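Local structure of serine protease MT3772 (Mycobacterium tuberculosis, 3K6Y) at residues T72-V77 against P158-D163; V103-L108 against F210-G215. The protein is a serine protease of the chymotrypsin-like family, this chain being its protease domain, and is probably required for the bacterium to resist oxidative and acid stress. One frame throughout, in Å; residues are numbered along the deposited sequence.

Interaction 1: T72-V77 against P158-D163; sequences TNAHVV and PDIYGD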
ATOM      1  N   THR A  72     -13.328   9.545  -1.802  1.00  8.63           N
ATOM      2  CA  THR A  72     -12.730   9.620  -3.128  1.00  9.04           C
ATOM      3  C   THR A  72     -12.319   8.200  -3.526  1.00  8.33           C
ATOM      4  O   THR A  72     -12.601   7.251  -2.789  1.00  9.23           O
ATOM      5  CB  THR A  72     -11.531  10.607  -3.152  1.00  9.75           C
ATOM      6  OG1 THR A  72     -11.068  10.782  -4.502  1.00  9.80           O
ATOM      7  CG2 THR A  72     -10.358  10.159  -2.271  1.00 10.73           C
ATOM      8  N   ASN A  73     -11.696   8.040  -4.691  1.00  9.22           N
ATOM      9  CA  ASN A  73     -11.129   6.736  -5.020  1.00  9.37           C
ATOM     10  C   ASN A  73      -9.776   6.542  -4.368  1.00  9.14           C
ATOM     11  O   ASN A  73      -9.040   7.515  -4.167  1.00 10.19           O
ATOM     12  CB  ASN A  73     -10.962   6.564  -6.530  1.00 10.63           C
ATOM     13  CG  ASN A  73     -12.286   6.437  -7.275  1.00 11.93           C
ATOM     14  OD1 ASN A  73     -12.497   7.128  -8.264  1.00 15.93           O
ATOM     15  ND2 ASN A  73     -13.142   5.512  -6.849  1.00 13.66           N
ATOM     16  N   ALA A  74      -9.427   5.285  -4.089  1.00  8.98           N
ATOM     17  CA  ALA A  74      -8.087   5.008  -3.593  1.00  9.64           C
ATOM     18  C   ALA A  74      -7.034   5.486  -4.593  1.00  9.46           C
ATOM     19  O   ALA A  74      -6.008   6.026  -4.199  1.00  9.57           O
ATOM     20  CB  ALA A  74      -7.919   3.531  -3.291  1.00 10.02           C
ATOM     21  N   HIS A  75      -7.288   5.312  -5.891  1.00  9.64           N
ATOM     22  CA  HIS A  75      -6.260   5.666  -6.871  1.00 10.46           C
ATOM     23  C   HIS A  75      -6.036   7.167  -6.984  1.00 10.59           C
ATOM     24  O   HIS A  75      -5.050   7.597  -7.568  1.00 12.26           O
ATOM     25  CB  HIS A  75      -6.538   5.045  -8.243  1.00 10.87           C
ATOM     26  CG  HIS A  75      -7.671   5.683  -9.000  1.00 10.71           C
ATOM     27  ND1 HIS A  75      -8.918   5.097  -9.122  1.00 11.75           N
ATOM     28  CD2 HIS A  75      -7.724   6.825  -9.734  1.00 11.93           C
ATOM     29  CE1 HIS A  75      -9.682   5.852  -9.899  1.00 12.65           C
ATOM     30  NE2 HIS A  75      -8.985   6.910 -10.272  1.00 13.33           N
ATOM     31  N   VAL A  76      -6.911   7.979  -6.397  1.00 10.06           N
ATOM     32  CA  VAL A  76      -6.677   9.421  -6.374  1.00 10.10           C
ATOM     33  C   VAL A  76      -5.579   9.801  -5.372  1.00  9.90           C
ATOM     34  O   VAL A  76      -4.957  10.848  -5.525  1.00 10.98           O
ATOM     35  CB  VAL A  76      -8.011  10.154  -6.116  1.00 10.07           C
ATOM     36  CG1 VAL A  76      -7.852  11.623  -5.782  1.00 11.73           C
ATOM     37  CG2 VAL A  76      -8.895   9.989  -7.319  1.00 11.80           C
ATOM     38  N   VAL A  77      -5.324   8.938  -4.376  1.00  8.76           N
ATOM     39  CA  VAL A  77      -4.307   9.212  -3.373  1.00  9.43           C
ATOM     40  C   VAL A  77      -3.204   8.152  -3.323  1.00  9.68           C
ATOM     41  O   VAL A  77      -2.269   8.290  -2.535  1.00  9.89           O
ATOM     42  CB  VAL A  77      -4.946   9.388  -1.938  1.00  9.58           C
ATOM     43  CG1 VAL A  77      -5.930  10.549  -1.932  1.00 10.34           C
ATOM     44  CG2 VAL A  77      -5.623   8.098  -1.453  1.00 11.15           C
ATOM     45  N   PRO A 158      -8.819  -6.510 -12.523  1.00 19.11           N
ATOM     46  CA  PRO A 158      -7.728  -6.331 -11.551  1.00 19.44           C
ATOM     47  C   PRO A 158      -8.033  -5.180 -10.596  1.00 17.87           C
ATOM     48  O   PRO A 158      -8.779  -4.244 -10.950  1.00 18.74           O
ATOM     49  CB  PRO A 158      -6.545  -5.937 -12.436  1.00 20.25           C
ATOM     50  CG  PRO A 158      -7.199  -5.262 -13.645  1.00 22.55           C
ATOM     51  CD  PRO A 158      -8.462  -6.036 -13.877  1.00 20.74           C
ATOM     52  N   ASP A 159      -7.435  -5.229  -9.408  1.00 16.09           N
ATOM     53  CA  ASP A 159      -7.481  -4.073  -8.511  1.00 15.43           C
ATOM     54  C   ASP A 159      -6.527  -3.007  -9.023  1.00 15.00           C
ATOM     55  O   ASP A 159      -5.895  -3.194 -10.075  1.00 15.15           O
ATOM     56  CB  ASP A 159      -7.236  -4.483  -7.054  1.00 15.29           C
ATOM     57  CG  ASP A 159      -5.800  -4.902  -6.751  1.00 14.02           C
ATOM     58  OD1 ASP A 159      -4.857  -4.637  -7.537  1.00 14.60           O
ATOM     59  OD2 ASP A 159      -5.636  -5.506  -5.661  1.00 14.48           O
ATOM     60  N   ILE A 160      -6.419  -1.881  -8.318  1.00 13.95           N
ATOM     61  CA  ILE A 160      -5.684  -0.750  -8.880  1.00 14.15           C
ATOM     62  C   ILE A 160      -4.188  -1.022  -9.046  1.00 14.19           C
ATOM     63  O   ILE A 160      -3.513  -0.323  -9.809  1.00 14.62           O
ATOM     64  CB  ILE A 160      -5.910   0.557  -8.100  1.00 13.59           C
ATOM     65  CG1 ILE A 160      -5.366   0.463  -6.683  1.00 13.70           C
ATOM     66  CG2 ILE A 160      -7.393   0.940  -8.124  1.00 15.18           C
ATOM     67  CD1 ILE A 160      -5.407   1.802  -5.949  1.00 15.34           C
ATOM     68  N   TYR A 161      -3.675  -2.019  -8.329  1.00 13.44           N
ATOM     69  CA  TYR A 161      -2.261  -2.371  -8.428  1.00 13.79           C
ATOM     70  C   TYR A 161      -1.971  -3.477  -9.430  1.00 14.09           C
ATOM     71  O   TYR A 161      -0.803  -3.825  -9.643  1.00 15.71           O
ATOM     72  CB  TYR A 161      -1.757  -2.864  -7.083  1.00 13.87           C
ATOM     73  CG  TYR A 161      -1.947  -1.938  -5.903  1.00 14.43           C
ATOM     74  CD1 TYR A 161      -2.417  -2.461  -4.692  1.00 14.70           C
ATOM     75  CD2 TYR A 161      -1.604  -0.596  -5.966  1.00 14.76           C
ATOM     76  CE1 TYR A 161      -2.558  -1.679  -3.552  1.00 13.82           C
ATOM     77  CE2 TYR A 161      -1.783   0.239  -4.815  1.00 13.78           C
ATOM     78  CZ  TYR A 161      -2.250  -0.330  -3.622  1.00 13.02           C
ATOM     79  OH  TYR A 161      -2.388   0.479  -2.506  1.00 15.61           O
ATOM     80  N   GLY A 162      -3.013  -4.068 -10.000  1.00 13.86           N
ATOM     81  CA  GLY A 162      -2.801  -5.243 -10.842  1.00 14.87           C
ATOM     82  C   GLY A 162      -2.343  -6.423 -10.005  1.00 15.49           C
ATOM     83  O   GLY A 162      -1.585  -7.268 -10.486  1.00 16.80           O
ATOM     84  N   ASP A 163      -2.808  -6.505  -8.756  1.00 15.07           N
ATOM     85  CA  ASP A 163      -2.532  -7.681  -7.926  1.00 15.13           C
ATOM     86  C   ASP A 163      -3.050  -8.960  -8.581  1.00 15.69           C
ATOM     87  O   ASP A 163      -3.998  -8.927  -9.366  1.00 15.97           O
ATOM     88  CB  ASP A 163      -3.184  -7.539  -6.537  1.00 13.88           C
ATOM     89  CG  ASP A 163      -2.541  -6.464  -5.657  1.00 14.56           C
ATOM     90  OD1 ASP A 163      -1.306  -6.281  -5.703  1.00 16.05           O
ATOM     91  OD2 ASP A 163      -3.318  -5.818  -4.904  1.00 15.51           O
TER
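Asp159 OD1 is gripped by two backbone amides, and the turn it holds brings Ile160 up against Ala74 and His75 in the cleft of this chymotrypsin-like double barrel. Tyr161 N donates to Asp159 OD1 at 3.0 Å, closing an Asx turn, and Asp163 N reaches the same oxygen from the opposite face of the carboxylate in a much straighter bond (164°). Aspartate suits the first place of this type I beta turn, since its short side chain can fold back over the amides that follow. Ile160, next along, is the residue that makes the contact. Its CD1 lies 4.0 Å from Ala74 CB and 4.0 Å from His75 N, while its CG2 packs alongside His75 CB. The small Ala74 lets the isoleucine come close to the backbone at His75. The torsion of His75 (chi1 73°) sets CG between its backbone N and carbonyl carbon, carrying the imidazole away from Ile160 to hydrogen-bond Asp104 and Ser183, the predicted catalytic partners. Asp159 OD2 and Asp163 OD2 are 2.5 Å apart, so one acid probably carries a proton; Asp163 also forms a salt bridge with Arg53 of the second subunit. Within the turn itself, Ile160 CG1 lies over one face of the Tyr161 ring, 3.9 Å above its plane and nearer its border than its middle.

Interaction 2: V103-L108 against F210-G215; sequences VDVAIL and FVLTAG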
ATOM      1  N   VAL A 103     -11.781  -2.334  -3.533  1.00 12.65           N
ATOM      2  CA  VAL A 103     -13.002  -1.641  -3.917  1.00 12.65           C
ATOM      3  C   VAL A 103     -12.635  -0.343  -4.679  1.00 12.37           C
ATOM      4  O   VAL A 103     -13.370   0.068  -5.582  1.00 12.67           O
ATOM      5  CB  VAL A 103     -13.875  -1.352  -2.675  1.00 13.31           C
ATOM      6  CG1 VAL A 103     -15.102  -0.551  -3.043  1.00 15.02           C
ATOM      7  CG2 VAL A 103     -14.290  -2.654  -1.980  1.00 15.46           C
ATOM      8  N   ASP A 104     -11.481   0.257  -4.332  1.00 11.37           N
ATOM      9  CA  ASP A 104     -10.962   1.524  -4.887  1.00 10.93           C
ATOM     10  C   ASP A 104     -11.646   2.731  -4.246  1.00 10.59           C
ATOM     11  O   ASP A 104     -12.202   3.576  -4.952  1.00 11.13           O
ATOM     12  CB  ASP A 104     -10.984   1.588  -6.422  1.00 12.13           C
ATOM     13  CG  ASP A 104     -10.100   2.694  -6.978  1.00 11.55           C
ATOM     14  OD1 ASP A 104     -10.109   2.878  -8.224  1.00 13.27           O
ATOM     15  OD2 ASP A 104      -9.400   3.389  -6.208  1.00 12.25           O
ATOM     16  N   VAL A 105     -11.600   2.795  -2.913  1.00 10.10           N
ATOM     17  CA  VAL A 105     -12.206   3.913  -2.183  1.00 10.23           C
ATOM     18  C   VAL A 105     -11.272   4.331  -1.068  1.00  9.20           C
ATOM     19  O   VAL A 105     -10.650   3.476  -0.435  1.00  9.75           O
ATOM     20  CB  VAL A 105     -13.567   3.520  -1.569  1.00 10.51           C
ATOM     21  CG1 VAL A 105     -14.120   4.633  -0.651  1.00 12.53           C
ATOM     22  CG2 VAL A 105     -14.562   3.219  -2.659  1.00 13.64           C
ATOM     23  N   ALA A 106     -11.174   5.639  -0.850  1.00  8.98           N
ATOM     24  CA  ALA A 106     -10.493   6.183   0.318  1.00  8.89           C
ATOM     25  C   ALA A 106     -11.437   7.133   1.024  1.00  8.40           C
ATOM     26  O   ALA A 106     -12.268   7.801   0.382  1.00  9.44           O
ATOM     27  CB  ALA A 106      -9.187   6.912  -0.077  1.00  9.46           C
ATOM     28  N   ILE A 107     -11.302   7.205   2.347  1.00  8.46           N
ATOM     29  CA  ILE A 107     -12.017   8.217   3.124  1.00  9.00           C
ATOM     30  C   ILE A 107     -10.975   9.098   3.781  1.00  8.37           C
ATOM     31  O   ILE A 107      -9.988   8.600   4.363  1.00  8.44           O
ATOM     32  CB  ILE A 107     -12.956   7.587   4.191  1.00  9.77           C
ATOM     33  CG1 ILE A 107     -14.046   6.760   3.488  1.00 11.57           C
ATOM     34  CG2 ILE A 107     -13.583   8.685   5.076  1.00 10.52           C
ATOM     35  CD1 ILE A 107     -14.982   5.978   4.433  1.00 13.15           C
ATOM     36  N   LEU A 108     -11.208  10.406   3.648  1.00  8.02           N
ATOM     37  CA  LEU A 108     -10.329  11.415   4.209  1.00  8.71           C
ATOM     38  C   LEU A 108     -10.984  12.082   5.384  1.00  8.03           C
ATOM     39  O   LEU A 108     -12.162  12.459   5.321  1.00  8.70           O
ATOM     40  CB  LEU A 108     -10.035  12.492   3.151  1.00  8.93           C
ATOM     41  CG  LEU A 108      -9.563  11.977   1.800  1.00 10.00           C
ATOM     42  CD1 LEU A 108      -9.348  13.134   0.860  1.00 11.01           C
ATOM     43  CD2 LEU A 108      -8.289  11.162   1.879  1.00 11.57           C
ATOM     44  N   PHE A 210     -17.489   4.463 -15.966  1.00 13.69           N
ATOM     45  CA  PHE A 210     -17.695   3.441 -14.956  1.00 14.05           C
ATOM     46  C   PHE A 210     -17.788   4.101 -13.596  1.00 13.23           C
ATOM     47  O   PHE A 210     -16.987   5.001 -13.271  1.00 13.36           O
ATOM     48  CB  PHE A 210     -16.531   2.460 -14.921  1.00 14.86           C
ATOM     49  CG  PHE A 210     -16.425   1.612 -16.151  1.00 17.45           C
ATOM     50  CD1 PHE A 210     -17.166   0.444 -16.258  1.00 18.87           C
ATOM     51  CD2 PHE A 210     -15.634   2.011 -17.214  1.00 20.78           C
ATOM     52  CE1 PHE A 210     -17.086  -0.354 -17.403  1.00 21.58           C
ATOM     53  CE2 PHE A 210     -15.546   1.221 -18.376  1.00 22.04           C
ATOM     54  CZ  PHE A 210     -16.287   0.049 -18.464  1.00 22.71           C
ATOM     55  N   VAL A 211     -18.779   3.663 -12.819  1.00 12.82           N
ATOM     56  CA  VAL A 211     -19.137   4.268 -11.539  1.00 12.56           C
ATOM     57  C   VAL A 211     -19.340   3.175 -10.501  1.00 12.50           C
ATOM     58  O   VAL A 211     -20.133   2.250 -10.729  1.00 13.55           O
ATOM     59  CB  VAL A 211     -20.443   5.082 -11.693  1.00 12.93           C
ATOM     60  CG1 VAL A 211     -20.836   5.736 -10.376  1.00 13.54           C
ATOM     61  CG2 VAL A 211     -20.303   6.122 -12.795  1.00 14.16           C
ATOM     62  N   LEU A 212     -18.644   3.249  -9.357  1.00 11.86           N
ATOM     63  CA  LEU A 212     -18.921   2.292  -8.284  1.00 12.37           C
ATOM     64  C   LEU A 212     -20.277   2.597  -7.710  1.00 12.01           C
ATOM     65  O   LEU A 212     -20.567   3.753  -7.413  1.00 12.86           O
ATOM     66  CB  LEU A 212     -17.896   2.423  -7.158  1.00 12.19           C
ATOM     67  CG  LEU A 212     -16.430   2.220  -7.508  1.00 12.92           C
ATOM     68  CD1 LEU A 212     -15.532   2.636  -6.355  1.00 13.75           C
ATOM     69  CD2 LEU A 212     -16.173   0.756  -7.908  1.00 14.08           C
ATOM     70  N   THR A 213     -21.127   1.594  -7.519  1.00 12.53           N
ATOM     71  CA  THR A 213     -22.454   1.915  -6.994  1.00 13.16           C
ATOM     72  C   THR A 213     -22.410   2.371  -5.529  1.00 13.41           C
ATOM     73  O   THR A 213     -21.476   2.054  -4.789  1.00 13.25           O
ATOM     74  CB  THR A 213     -23.455   0.742  -7.122  1.00 13.66           C
ATOM     75  OG1 THR A 213     -23.086  -0.281  -6.202  1.00 14.75           O
ATOM     76  CG2 THR A 213     -23.541   0.204  -8.554  1.00 14.62           C
ATOM     77  N   ALA A 214     -23.474   3.046  -5.096  1.00 13.77           N
ATOM     78  CA  ALA A 214     -23.601   3.377  -3.687  1.00 14.23           C
ATOM     79  C   ALA A 214     -23.495   2.125  -2.804  1.00 14.52           C
ATOM     80  O   ALA A 214     -22.820   2.126  -1.779  1.00 14.63           O
ATOM     81  CB  ALA A 214     -24.919   4.124  -3.422  1.00 14.66           C
ATOM     82  N   GLY A 215     -24.166   1.047  -3.223  1.00 14.98           N
ATOM     83  CA  GLY A 215     -24.098  -0.221  -2.498  1.00 15.31           C
ATOM     84  C   GLY A 215     -22.686  -0.783  -2.421  1.00 14.56           C
ATOM     85  O   GLY A 215     -22.291  -1.338  -1.393  1.00 16.29           O
TER
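Two backbone carbonyl oxygens, rather than a hydrophobic surface alone, receive the tip of Leu212, and no hydrogen bond crosses between the segments. The contact spans the interface of the two beta barrels of the chymotrypsin fold: strand 105-109 belongs to the first, and strand 208-213 to the second. Leu212 CD1 approaches Val103 O at 3.4 Å and Asp104 O at 3.7 Å, and CD2 also touches Val103 O. Both oxygens have polar partners elsewhere, Arg169 NH1 for Val103 O and Asn73 ND2 for Asp104 O, so the methyl groups pack against acceptors that are already engaged. The chain forms a G1 beta bulge here, with Asp104 and Val105 both facing Asp100. Asp104 adopts a positive phi of 80° at the bulge, while its carboxylate is hydrogen-bonded to His75. Leucine suits the buried site in reach and shape: with chi1 at -59° its CG lies anti to the carbonyl carbon, and the branched end extends toward the first barrel. Beta-branched Val105, which opens strand 105-109, suits an extended backbone and adds the purely apolar part of the contact. Val105 and Leu212 run antiparallel alongside one another, with Val105 CG2 3.9 Å from Leu212 CD1.

How the interactions relate
Both interactions join the first barrel to the second, and the two meet within the first, where His75 ND1 hydrogen-bonds Asp104 OD1; their second-barrel sides are the 158-163 loop and strand 208-213. Interaction 1 is the more peripheral, a partly buried meeting of two loops whose outer end touches a second subunit. Interaction 2 lies deeper, its centre about 6 Å from the centre of the chain, and packs the end of strand 208-213 against the loop leading into strand 105-109 and that strand's first residue. Each relies on one aliphatic residue crossing the interface, but Ile160 projects from a turn held by the carboxylate of Asp159, whereas Leu212 enters the core. The contacts also touch where Ile160 CG2 approaches Asp104 OD1 at 3.3 Å.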